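Long-range contacts in oxidoreductase, zinc-binding dehydrogenase family (Myxococcus xanthus, PDB 5K1S), which acts as a zinc-containing medium-chain reductase involved in an alternative de novo route to isovaleryl coenzyme A: residues A102-M107 with T163-T168; T168-H173 with G194-S199; R119-K124 with A308-E313; N159-V164 with E316-T321; V172-T177 with L304-T309. One frame throughout, in Å; residues are numbered along the deposited sequence.

Contact 1: A102-M107 with T163-T168. With ZN (zinc ion), chain F.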
# COMPACT_ATOMS: atom_id res chain seq x y z
N ALA A 102 28.28 -12.01 2.17
CA ALA A 102 27.88 -11.01 1.20
C ALA A 102 27.17 -9.88 1.93
O ALA A 102 26.29 -10.13 2.76
CB ALA A 102 26.96 -11.60 0.12
N THR A 103 27.54 -8.64 1.62
CA THR A 103 27.03 -7.49 2.35
C THR A 103 25.62 -7.13 1.91
O THR A 103 25.24 -7.30 0.75
CB THR A 103 27.94 -6.28 2.15
OG1 THR A 103 28.05 -5.99 0.75
CG2 THR A 103 29.34 -6.54 2.72
N LEU A 104 24.84 -6.63 2.86
CA LEU A 104 23.55 -6.02 2.56
C LEU A 104 23.77 -4.62 1.97
O LEU A 104 24.91 -4.18 1.75
CB LEU A 104 22.69 -5.94 3.81
CG LEU A 104 22.10 -7.24 4.37
CD1 LEU A 104 21.49 -6.99 5.73
CD2 LEU A 104 21.05 -7.80 3.43
N GLN A 105 22.68 -3.91 1.71
CA GLN A 105 22.78 -2.53 1.27
C GLN A 105 23.01 -1.59 2.45
O GLN A 105 23.92 -0.76 2.42
CB GLN A 105 21.52 -2.14 0.50
CG GLN A 105 21.30 -2.95 -0.77
CD GLN A 105 19.92 -3.58 -0.85
OE1 GLN A 105 19.14 -3.54 0.11
NE2 GLN A 105 19.60 -4.17 -2.00
N ARG A 106 22.20 -1.72 3.49
CA ARG A 106 22.25 -0.85 4.65
C ARG A 106 22.22 -1.67 5.93
O ARG A 106 21.88 -2.86 5.92
CB ARG A 106 21.08 0.15 4.65
CG ARG A 106 19.72 -0.51 4.68
CD ARG A 106 18.59 0.50 4.73
NE ARG A 106 18.53 1.21 6.01
CZ ARG A 106 18.04 0.70 7.13
NH1 ARG A 106 17.56 -0.54 7.15
NH2 ARG A 106 18.02 1.43 8.24
N MET A 107 22.57 -1.02 7.03
CA MET A 107 22.59 -1.66 8.34
C MET A 107 21.23 -1.55 9.01
O MET A 107 20.28 -0.97 8.48
CB MET A 107 23.68 -1.05 9.21
CG MET A 107 25.09 -1.49 8.86
SD MET A 107 25.29 -3.28 8.90
CE MET A 107 24.88 -3.64 10.61
N THR A 163 25.95 -10.06 -6.86
CA THR A 163 24.85 -9.34 -7.49
C THR A 163 23.50 -9.86 -7.01
O THR A 163 22.48 -9.61 -7.66
CB THR A 163 24.94 -9.43 -9.01
OG1 THR A 163 24.87 -10.81 -9.42
CG2 THR A 163 26.25 -8.83 -9.51
N VAL A 164 23.46 -10.57 -5.89
CA VAL A 164 22.23 -11.20 -5.43
C VAL A 164 21.39 -10.22 -4.62
O VAL A 164 20.16 -10.20 -4.74
CB VAL A 164 22.57 -12.47 -4.61
CG1 VAL A 164 21.31 -13.12 -4.06
CG2 VAL A 164 23.34 -13.45 -5.46
N CYS A 165 22.03 -9.40 -3.79
CA CYS A 165 21.29 -8.57 -2.84
C CYS A 165 20.33 -7.63 -3.56
O CYS A 165 19.15 -7.55 -3.23
CB CYS A 165 22.26 -7.79 -1.96
SG CYS A 165 21.49 -7.01 -0.52
N CYS A 166 20.83 -6.90 -4.56
CA CYS A 166 20.05 -5.88 -5.24
C CYS A 166 19.16 -6.43 -6.34
O CYS A 166 18.57 -5.64 -7.09
CB CYS A 166 20.97 -4.80 -5.81
SG CYS A 166 21.99 -4.02 -4.55
N THR A 167 19.06 -7.75 -6.47
CA THR A 167 18.16 -8.36 -7.45
C THR A 167 17.31 -9.43 -6.79
O THR A 167 16.14 -9.20 -6.47
CB THR A 167 18.96 -8.94 -8.62
OG1 THR A 167 19.91 -9.89 -8.13
CG2 THR A 167 19.68 -7.84 -9.38
N THR A 168 17.89 -10.61 -6.57
CA THR A 168 17.16 -11.68 -5.91
C THR A 168 16.85 -11.33 -4.46
O THR A 168 15.80 -11.71 -3.94
CB THR A 168 17.95 -12.99 -5.98
OG1 THR A 168 18.27 -13.28 -7.35
CG2 THR A 168 17.14 -14.14 -5.39
ZN ZN F . 21.97 -1.73 -5.00

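Contact 2: T168-H173 with G194-S199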
# COMPACT_ATOMS: atom_id res chain seq x y z
N THR A 168 17.89 -10.61 -6.57
CA THR A 168 17.16 -11.68 -5.91
C THR A 168 16.85 -11.33 -4.46
O THR A 168 15.80 -11.71 -3.94
CB THR A 168 17.95 -12.99 -5.98
OG1 THR A 168 18.27 -13.28 -7.35
CG2 THR A 168 17.14 -14.14 -5.39
N GLY A 169 17.75 -10.61 -3.79
CA GLY A 169 17.46 -10.16 -2.43
C GLY A 169 16.23 -9.28 -2.38
O GLY A 169 15.34 -9.48 -1.56
N THR A 170 16.17 -8.30 -3.28
CA THR A 170 14.99 -7.44 -3.36
C THR A 170 13.75 -8.24 -3.76
O THR A 170 12.65 -7.99 -3.27
CB THR A 170 15.23 -6.31 -4.36
OG1 THR A 170 16.40 -5.58 -3.97
CG2 THR A 170 14.03 -5.36 -4.40
N ALA A 171 13.93 -9.22 -4.65
CA ALA A 171 12.80 -10.04 -5.09
C ALA A 171 12.17 -10.78 -3.92
O ALA A 171 10.95 -10.83 -3.78
CB ALA A 171 13.24 -11.01 -6.17
N VAL A 172 13.00 -11.38 -3.05
CA VAL A 172 12.48 -12.08 -1.88
C VAL A 172 11.65 -11.12 -1.03
O VAL A 172 10.52 -11.43 -0.64
CB VAL A 172 13.63 -12.71 -1.07
CG1 VAL A 172 13.12 -13.27 0.25
CG2 VAL A 172 14.32 -13.80 -1.88
N HIS A 173 12.21 -9.95 -0.73
CA HIS A 173 11.48 -8.97 0.07
C HIS A 173 10.17 -8.57 -0.60
O HIS A 173 9.13 -8.45 0.06
CB HIS A 173 12.36 -7.75 0.32
CG HIS A 173 11.78 -6.77 1.30
ND1 HIS A 173 11.28 -7.15 2.52
CD2 HIS A 173 11.63 -5.43 1.23
CE1 HIS A 173 10.84 -6.09 3.17
NE2 HIS A 173 11.04 -5.03 2.40
N GLY A 194 14.62 -6.26 -16.24
CA GLY A 194 15.67 -5.77 -15.38
C GLY A 194 16.18 -6.83 -14.41
O GLY A 194 15.72 -7.97 -14.37
N GLY A 195 17.17 -6.42 -13.62
CA GLY A 195 17.77 -7.34 -12.66
C GLY A 195 16.78 -7.79 -11.60
O GLY A 195 16.69 -8.98 -11.29
N VAL A 196 16.02 -6.85 -11.04
CA VAL A 196 14.99 -7.21 -10.06
C VAL A 196 13.89 -8.02 -10.73
O VAL A 196 13.40 -9.01 -10.17
CB VAL A 196 14.43 -5.95 -9.39
CG1 VAL A 196 13.30 -6.30 -8.43
CG2 VAL A 196 15.53 -5.20 -8.65
N GLY A 197 13.48 -7.62 -11.94
CA GLY A 197 12.39 -8.31 -12.60
C GLY A 197 12.71 -9.77 -12.87
O GLY A 197 11.91 -10.65 -12.56
N LEU A 198 13.87 -10.04 -13.46
CA LEU A 198 14.24 -11.41 -13.77
C LEU A 198 14.20 -12.29 -12.53
O LEU A 198 13.70 -13.42 -12.58
CB LEU A 198 15.63 -11.45 -14.41
CG LEU A 198 15.73 -10.84 -15.81
CD1 LEU A 198 17.19 -10.75 -16.25
CD2 LEU A 198 14.92 -11.64 -16.81
N SER A 199 14.72 -11.80 -11.41
CA SER A 199 14.67 -12.58 -10.18
C SER A 199 13.23 -12.76 -9.70
O SER A 199 12.86 -13.84 -9.22
CB SER A 199 15.52 -11.92 -9.09
OG SER A 199 16.89 -11.98 -9.42

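Contact 3: R119-K124 with A308-E313. With ZN (zinc ion), chain E.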
# COMPACT_ATOMS: atom_id res chain seq x y z
N ARG A 119 10.84 -5.39 10.47
CA ARG A 119 10.83 -4.27 9.53
C ARG A 119 12.18 -3.56 9.51
O ARG A 119 12.25 -2.34 9.61
CB ARG A 119 9.71 -3.30 9.89
CG ARG A 119 8.37 -3.95 10.19
CD ARG A 119 7.83 -4.71 8.99
NE ARG A 119 7.61 -3.84 7.83
CZ ARG A 119 6.52 -3.11 7.63
NH1 ARG A 119 6.42 -2.35 6.55
NH2 ARG A 119 5.53 -3.13 8.51
N ASN A 120 13.26 -4.33 9.39
CA ASN A 120 14.60 -3.76 9.43
C ASN A 120 14.80 -2.69 8.36
O ASN A 120 15.55 -1.74 8.57
CB ASN A 120 15.65 -4.86 9.29
CG ASN A 120 15.51 -5.93 10.36
OD1 ASN A 120 14.43 -6.16 10.88
ND2 ASN A 120 16.62 -6.58 10.68
N SER A 121 14.13 -2.84 7.21
CA SER A 121 14.23 -1.84 6.16
C SER A 121 13.84 -0.45 6.65
O SER A 121 14.29 0.55 6.08
CB SER A 121 13.35 -2.23 4.97
OG SER A 121 13.76 -3.46 4.41
N LEU A 122 13.03 -0.36 7.70
CA LEU A 122 12.51 0.90 8.20
C LEU A 122 13.24 1.42 9.43
O LEU A 122 12.85 2.45 9.98
CB LEU A 122 11.02 0.76 8.52
CG LEU A 122 10.15 0.21 7.39
CD1 LEU A 122 8.72 0.03 7.86
CD2 LEU A 122 10.21 1.12 6.17
N CYS A 123 14.29 0.73 9.87
CA CYS A 123 15.02 1.16 11.06
C CYS A 123 15.58 2.57 10.86
O CYS A 123 16.20 2.86 9.83
CB CYS A 123 16.15 0.18 11.36
SG CYS A 123 17.21 0.69 12.74
N LYS A 124 15.37 3.43 11.85
CA LYS A 124 15.90 4.79 11.82
C LYS A 124 17.14 4.98 12.68
O LYS A 124 17.87 5.96 12.48
CB LYS A 124 14.83 5.79 12.27
CG LYS A 124 13.71 6.01 11.26
CD LYS A 124 12.73 7.07 11.75
CE LYS A 124 11.72 7.45 10.67
NZ LYS A 124 10.72 8.43 11.17
N ALA A 308 14.67 -2.11 0.50
CA ALA A 308 15.86 -2.71 1.10
C ALA A 308 15.72 -4.22 1.26
O ALA A 308 14.72 -4.81 0.83
CB ALA A 308 16.15 -2.07 2.46
N THR A 309 16.72 -4.85 1.87
CA THR A 309 16.75 -6.29 2.07
C THR A 309 17.26 -6.58 3.48
O THR A 309 18.12 -5.86 3.99
CB THR A 309 17.66 -6.98 1.04
OG1 THR A 309 17.25 -6.61 -0.29
CG2 THR A 309 17.59 -8.50 1.18
N THR A 310 16.72 -7.62 4.09
CA THR A 310 17.09 -8.00 5.45
C THR A 310 18.15 -9.10 5.42
O THR A 310 18.42 -9.72 4.40
CB THR A 310 15.87 -8.47 6.24
OG1 THR A 310 15.35 -9.68 5.67
CG2 THR A 310 14.78 -7.40 6.24
N GLN A 311 18.74 -9.33 6.60
CA GLN A 311 19.77 -10.36 6.72
C GLN A 311 19.20 -11.74 6.40
O GLN A 311 19.88 -12.58 5.79
CB GLN A 311 20.36 -10.33 8.13
CG GLN A 311 21.67 -11.07 8.27
CD GLN A 311 22.32 -10.85 9.63
OE1 GLN A 311 21.63 -10.78 10.65
NE2 GLN A 311 23.64 -10.73 9.65
N ALA A 312 17.95 -11.99 6.80
CA ALA A 312 17.33 -13.28 6.51
C ALA A 312 17.00 -13.41 5.03
O ALA A 312 17.20 -14.48 4.43
CB ALA A 312 16.07 -13.45 7.35
N GLU A 313 16.49 -12.35 4.42
CA GLU A 313 16.12 -12.40 3.00
C GLU A 313 17.34 -12.64 2.13
O GLU A 313 17.28 -13.38 1.14
CB GLU A 313 15.41 -11.12 2.60
CG GLU A 313 14.08 -10.91 3.29
CD GLU A 313 13.65 -9.45 3.30
OE1 GLU A 313 14.41 -8.60 2.81
OE2 GLU A 313 12.55 -9.17 3.82
ZN ZN E . 16.22 -0.77 14.43

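Contact 4: N159-V164 with E316-T321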
# COMPACT_ATOMS: atom_id res chain seq x y z
N ASN A 159 31.19 -14.05 -8.27
CA ASN A 159 30.58 -13.09 -9.19
C ASN A 159 29.06 -13.15 -9.12
O ASN A 159 28.39 -12.12 -9.00
CB ASN A 159 31.06 -13.35 -10.62
CG ASN A 159 32.55 -13.10 -10.78
OD1 ASN A 159 33.19 -12.48 -9.93
ND2 ASN A 159 33.11 -13.58 -11.89
N GLU A 160 28.49 -14.36 -9.19
CA GLU A 160 27.04 -14.50 -9.07
C GLU A 160 26.55 -14.02 -7.71
O GLU A 160 25.47 -13.44 -7.60
CB GLU A 160 26.63 -15.95 -9.30
CG GLU A 160 26.44 -16.32 -10.76
CD GLU A 160 25.89 -17.72 -10.93
OE1 GLU A 160 26.36 -18.64 -10.22
OE2 GLU A 160 24.97 -17.91 -11.75
N ALA A 161 27.34 -14.26 -6.66
CA ALA A 161 26.92 -13.88 -5.31
C ALA A 161 26.97 -12.37 -5.10
O ALA A 161 26.17 -11.83 -4.34
CB ALA A 161 27.80 -14.59 -4.28
N ALA A 162 27.90 -11.68 -5.77
CA ALA A 162 28.06 -10.24 -5.59
C ALA A 162 26.96 -9.43 -6.25
O ALA A 162 27.04 -8.19 -6.22
CB ALA A 162 29.42 -9.80 -6.14
N THR A 163 25.95 -10.06 -6.86
CA THR A 163 24.85 -9.34 -7.49
C THR A 163 23.50 -9.86 -7.01
O THR A 163 22.48 -9.61 -7.66
CB THR A 163 24.94 -9.43 -9.01
OG1 THR A 163 24.87 -10.81 -9.42
CG2 THR A 163 26.25 -8.83 -9.51
N VAL A 164 23.46 -10.57 -5.89
CA VAL A 164 22.23 -11.20 -5.43
C VAL A 164 21.39 -10.22 -4.62
O VAL A 164 20.16 -10.20 -4.74
CB VAL A 164 22.57 -12.47 -4.61
CG1 VAL A 164 21.31 -13.12 -4.06
CG2 VAL A 164 23.34 -13.45 -5.46
N GLU A 316 18.37 -16.20 2.31
CA GLU A 316 17.48 -17.00 1.47
C GLU A 316 17.75 -16.75 -0.01
O GLU A 316 17.77 -17.69 -0.81
CB GLU A 316 16.02 -16.67 1.82
CG GLU A 316 15.00 -17.46 1.02
CD GLU A 316 15.08 -18.96 1.26
OE1 GLU A 316 15.82 -19.38 2.18
OE2 GLU A 316 14.41 -19.71 0.52
N ALA A 317 17.95 -15.48 -0.39
CA ALA A 317 18.23 -15.17 -1.78
C ALA A 317 19.52 -15.85 -2.24
O ALA A 317 19.56 -16.46 -3.32
CB ALA A 317 18.34 -13.65 -1.96
N LEU A 318 20.57 -15.75 -1.44
CA LEU A 318 21.82 -16.43 -1.77
C LEU A 318 21.61 -17.93 -1.91
O LEU A 318 22.19 -18.57 -2.79
CB LEU A 318 22.88 -16.13 -0.71
CG LEU A 318 23.34 -14.67 -0.63
CD1 LEU A 318 24.14 -14.42 0.64
CD2 LEU A 318 24.16 -14.30 -1.86
N ARG A 319 20.77 -18.51 -1.04
CA ARG A 319 20.49 -19.94 -1.13
C ARG A 319 19.77 -20.28 -2.43
O ARG A 319 20.05 -21.30 -3.05
CB ARG A 319 19.66 -20.38 0.07
CG ARG A 319 19.53 -21.89 0.20
CD ARG A 319 18.50 -22.28 1.24
NE ARG A 319 17.16 -21.84 0.88
CZ ARG A 319 16.40 -22.43 -0.04
NH1 ARG A 319 16.85 -23.48 -0.71
NH2 ARG A 319 15.18 -21.95 -0.30
N LEU A 320 18.83 -19.42 -2.85
CA LEU A 320 18.08 -19.69 -4.07
C LEU A 320 18.98 -19.68 -5.30
O LEU A 320 18.74 -20.43 -6.25
CB LEU A 320 16.95 -18.67 -4.23
CG LEU A 320 15.80 -18.81 -3.23
CD1 LEU A 320 14.91 -17.58 -3.26
CD2 LEU A 320 14.99 -20.06 -3.51
N THR A 321 20.02 -18.84 -5.30
CA THR A 321 20.92 -18.80 -6.45
C THR A 321 21.81 -20.04 -6.49
O THR A 321 22.08 -20.58 -7.57
CB THR A 321 21.77 -17.53 -6.40
OG1 THR A 321 20.93 -16.39 -6.20
CG2 THR A 321 22.54 -17.36 -7.70

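Contact 5: V172-T177 with L304-T309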
# COMPACT_ATOMS: atom_id res chain seq x y z
N VAL A 172 13.00 -11.38 -3.05
CA VAL A 172 12.48 -12.08 -1.88
C VAL A 172 11.65 -11.12 -1.03
O VAL A 172 10.52 -11.43 -0.64
CB VAL A 172 13.63 -12.71 -1.07
CG1 VAL A 172 13.12 -13.27 0.25
CG2 VAL A 172 14.32 -13.80 -1.88
N HIS A 173 12.21 -9.95 -0.73
CA HIS A 173 11.48 -8.97 0.07
C HIS A 173 10.17 -8.57 -0.60
O HIS A 173 9.13 -8.45 0.06
CB HIS A 173 12.36 -7.75 0.32
CG HIS A 173 11.78 -6.77 1.30
ND1 HIS A 173 11.28 -7.15 2.52
CD2 HIS A 173 11.63 -5.43 1.23
CE1 HIS A 173 10.84 -6.09 3.17
NE2 HIS A 173 11.04 -5.03 2.40
N THR A 174 10.20 -8.38 -1.92
CA THR A 174 9.02 -7.93 -2.65
C THR A 174 8.02 -9.07 -2.84
O THR A 174 6.84 -8.94 -2.49
CB THR A 174 9.43 -7.37 -4.02
OG1 THR A 174 10.40 -6.33 -3.83
CG2 THR A 174 8.23 -6.82 -4.77
N VAL A 175 8.47 -10.19 -3.40
CA VAL A 175 7.56 -11.27 -3.77
C VAL A 175 7.01 -11.96 -2.53
O VAL A 175 5.81 -12.26 -2.45
CB VAL A 175 8.29 -12.26 -4.70
CG1 VAL A 175 7.38 -13.43 -5.08
CG2 VAL A 175 8.80 -11.55 -5.95
N ARG A 176 7.87 -12.24 -1.55
CA ARG A 176 7.50 -13.08 -0.41
C ARG A 176 7.15 -12.27 0.83
O ARG A 176 6.00 -12.29 1.29
CB ARG A 176 8.65 -14.04 -0.09
CG ARG A 176 8.83 -15.13 -1.10
CD ARG A 176 9.84 -16.13 -0.60
NE ARG A 176 10.04 -17.23 -1.54
CZ ARG A 176 10.96 -18.17 -1.40
NH1 ARG A 176 11.78 -18.15 -0.35
NH2 ARG A 176 11.07 -19.13 -2.30
N THR A 177 8.13 -11.57 1.40
CA THR A 177 7.93 -10.90 2.68
C THR A 177 6.76 -9.93 2.61
O THR A 177 5.86 -9.95 3.46
CB THR A 177 9.21 -10.19 3.10
OG1 THR A 177 10.35 -10.95 2.69
CG2 THR A 177 9.25 -10.00 4.60
N LEU A 304 1.34 -1.68 -1.69
CA LEU A 304 2.34 -1.96 -0.67
C LEU A 304 3.71 -1.54 -1.16
O LEU A 304 4.10 -1.85 -2.29
CB LEU A 304 2.35 -3.44 -0.30
CG LEU A 304 0.99 -4.08 -0.01
CD1 LEU A 304 1.15 -5.57 0.24
CD2 LEU A 304 0.32 -3.40 1.18
N GLY A 305 4.45 -0.83 -0.31
CA GLY A 305 5.83 -0.50 -0.60
C GLY A 305 6.80 -1.54 -0.05
O GLY A 305 6.56 -2.14 0.99
N ALA A 306 7.89 -1.74 -0.78
CA ALA A 306 8.94 -2.67 -0.39
C ALA A 306 10.29 -1.99 -0.58
O ALA A 306 10.56 -1.44 -1.66
CB ALA A 306 8.88 -3.96 -1.20
N TYR A 307 11.13 -2.03 0.45
CA TYR A 307 12.39 -1.30 0.44
C TYR A 307 13.48 -2.13 1.10
O TYR A 307 13.25 -2.78 2.12
CB TYR A 307 12.24 0.05 1.16
CG TYR A 307 13.50 0.88 1.22
CD1 TYR A 307 14.03 1.45 0.08
CD2 TYR A 307 14.15 1.10 2.43
CE1 TYR A 307 15.19 2.22 0.13
CE2 TYR A 307 15.31 1.86 2.49
CZ TYR A 307 15.82 2.42 1.34
OH TYR A 307 16.97 3.18 1.40
N ALA A 308 14.67 -2.11 0.50
CA ALA A 308 15.86 -2.71 1.10
C ALA A 308 15.72 -4.22 1.26
O ALA A 308 14.72 -4.81 0.83
CB ALA A 308 16.15 -2.07 2.46
N THR A 309 16.72 -4.85 1.87
CA THR A 309 16.75 -6.29 2.07
C THR A 309 17.26 -6.58 3.48
O THR A 309 18.12 -5.86 3.99
CB THR A 309 17.66 -6.98 1.04
OG1 THR A 309 17.25 -6.61 -0.29
CG2 THR A 309 17.59 -8.50 1.18

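Contact 1: A102-M107 with T163-T168
Q105 meets C166 at the sulfur that binds a zinc ion. The C166 SG atom binds the metal at 2.3 Å, with C57 and H79 as further protein ligands, and the Q105 amide reaches the same sulfur from the other segment. Q105 NE2 gives a hydrogen bond to C166 SG of 3.5 Å that is nearly straight, at 175°, with the sulfur lying almost exactly in the amide plane. The bend of the glutamine chain at chi2 (127°) swings the amide across to the metal ligand.

The neighbouring cysteine packs without touching zinc. C165 turns its sulfur anti to its own backbone N (chi1 -167°) and pushes it against strand end 100-103 and the following loop: C165 SG lies 3.8 Å from L104 CA and 4.1 Å from L104 CD2, while the flat side-chain end of Q105 passes beside it.

Further out, backbone hydrogen bonds tie L104 to G148 and Q105 to F130, fixing the loop that presents the amide, and T103 OG1 bonds to the backbone of A81 and H79. Q105 is thus a second-shell residue of this zinc site, and its N-H would probably draw some electron density from the metal-bound sulfur.

Contact 2: T168-H173 with G194-S199
T168 and S199 supply the polar part of this helix pairing. T168 OG1 and S199 OG are hydrogen-bonded at 2.8 Å, and either hydroxyl could be the donor. Each oxygen sits anti to its own carbonyl carbon, beside the backbone N (chi1 -55° for T168, -68° for S199), and these settings bring the two hydroxyls together between the helices. The T168 amide is also near S199 OG, but at too poor an angle to bond.

Helix 195-206 starts directly after G194, which holds the N-cap position and accepts the backbone bond of L198 N. It follows strand 186-190 of the parallel sheet, and the glycines around the start of the helix, G194, G195 and G197, fit the glycine-rich strand-to-helix motif that follows the first strand of the dinucleotide-binding, Rossmann-type fold in this family. The short axes of 168-173 and 195-199 approach to 8.1 Å at a signed crossing angle of -59°.

The apolar contacts are few. A171 CB rests 3.8 Å from S199 CB, the backbones being close enough here for small side chains to meet. T170 sends its methyl rather than its hydroxyl across, with T170 CG2 4.2 Å from V196 CG1. Beyond the segment, A171 also packs on S200 and L203 of helix 195-206, while T168 leans on A317 of helix 311-323.

Contact 3: R119-K124 with A308-E313
S121 packs closely on A308, while N120 and T310 only brush each other beside them. In the tight part, S121 OG lies 3.4 Å from A308 CB and S121 CB 3.8 Å from the same methyl. A308 has a left-handed backbone conformation (phi 64°), and the hydroxyl of S121 finds its hydrogen-bond partner in the carbonyl of the preceding residue, Y307.

The looser side belongs to partly exposed N120, whose CB comes to 4.1 Å from T310 CG2. T310 is otherwise occupied with the helix behind it, forming a capping box with E313: E313 N donates to T310 OG1 at 3.2 Å, and T310 N donates to E313 OE1 at 2.8 Å from well above the carboxylate plane. With an alanine in place of T310, E313 N would probably be left without its cap and N120 without the methyl it rests on.

R119 points away from this contact and makes a salt bridge with E300 of the second subunit. Two residues on from S121, C123 joins C109, C112 and C115 around a zinc ion, so the contact seats the four-cysteine lobe, the structural zinc site familiar from zinc-containing medium-chain dehydrogenases, against the start of helix 311-323.

Contact 4: N159-V164 with E316-T321
V164 pushes its forked side chain into the surface of helix 311-323, and the fork spreads over A317, L318 and T321. V164 CG1, anti to the backbone N (chi1 177°), reaches straight to the helix and touches A317 CB at 3.7 Å. The stem and the other branch lie against a leucine: L318 CD2 is 3.7 Å from V164 CB and nearly as close to CG2, the two side chains crossing obliquely, and within these two segments the leucine meets the valine through CD2.

T321, one turn on from A317, runs past V164 in the opposite direction. Its hydroxyl faces both methyls of the valine, T321 OG1 standing 3.9 Å from V164 CG2 and equally far from CG1, but its polar need is met mainly within its own helix, with a weak further bond to V326 O. T321 OG1 donates to A317 O at 3.2 Å, tilted 34° from the carbonyl plane, and the same carbonyl also accepts from T321 N. A polar atom thus sits against methyl groups while still bonded.

A161 fills the flank. Its carbonyl oxygen lies 4.0 Å from L318 CD2, so this one methyl is met by both A161 and V164.

Away from this packing, R319 grips E316 side-on through NE and an NH, and E316 makes a second salt bridge to R176. Helix 158-161 and the turn after it are wedged between helix 311-323 and strand 80-88, where A82 touches A161; A317 and L320 continue on to V172 of helix 165-178.

Contact 5: V172-T177 with L304-T309
T174 and A306 bring the two backbones to 5.7 Å between their CA atoms, where helix 165-178 passes the chain leaving strand 302-305, and a second close approach, 6.2 Å, joins the CA atoms of H173 and T309. The helix is widened here: V172 O accepts from both R176 N and T177 N.

The imidazole of H173 makes the largest single contribution. With CG anti to the backbone N (chi1 -172°), the ring reaches out from the helix to the loop backbone. H173 CD2 comes to 3.2 Å from A308 O, and H173 NE2 lies equally near Y307 O without the angle for a hydrogen bond; both carbonyls approach the ring obliquely, while Y307 N lies at its edge, in plane. The ring nitrogens bond elsewhere, ND1 to E313 and NE2 to E300 of the second subunit, which also accepts from Y307 N. Replacing the histidine by a leucine would probably leave E313 without this partner and cut one of the bonds to the neighbouring subunit's E300.

T174 adds a lighter touch, its OG1 3.9 Å from A306 CB and hydrogen-bonded to T170 O.

Strand 302-305 is an outermost strand, within this chain, of the parallel Rossmann-type sheet, and L304 pairs antiparallel with a strand of the second subunit, the continuous sheet across the interface between two subunits known from medium-chain dehydrogenases.

In the fold
Helix 165-178 runs through the middle of the set: contacts 1, 2 and 5 use it in turn, from the zinc-binding end to the subunit interface, and contact 4 lies on the turn just before it. Helix 311-323 serves contact 3 at its start and contact 4 further along, their centres about 17 Å apart. All other pairs of centres lie about 9 to 16 Å apart. Along the chain, contact 2 is nested inside the long loops closed by contacts 3 and 4, and contact 1 crosses contact 3. Together they join the loops of both zinc sites to the dinucleotide-binding half, with contacts 3 and 5 also touching the second subunit.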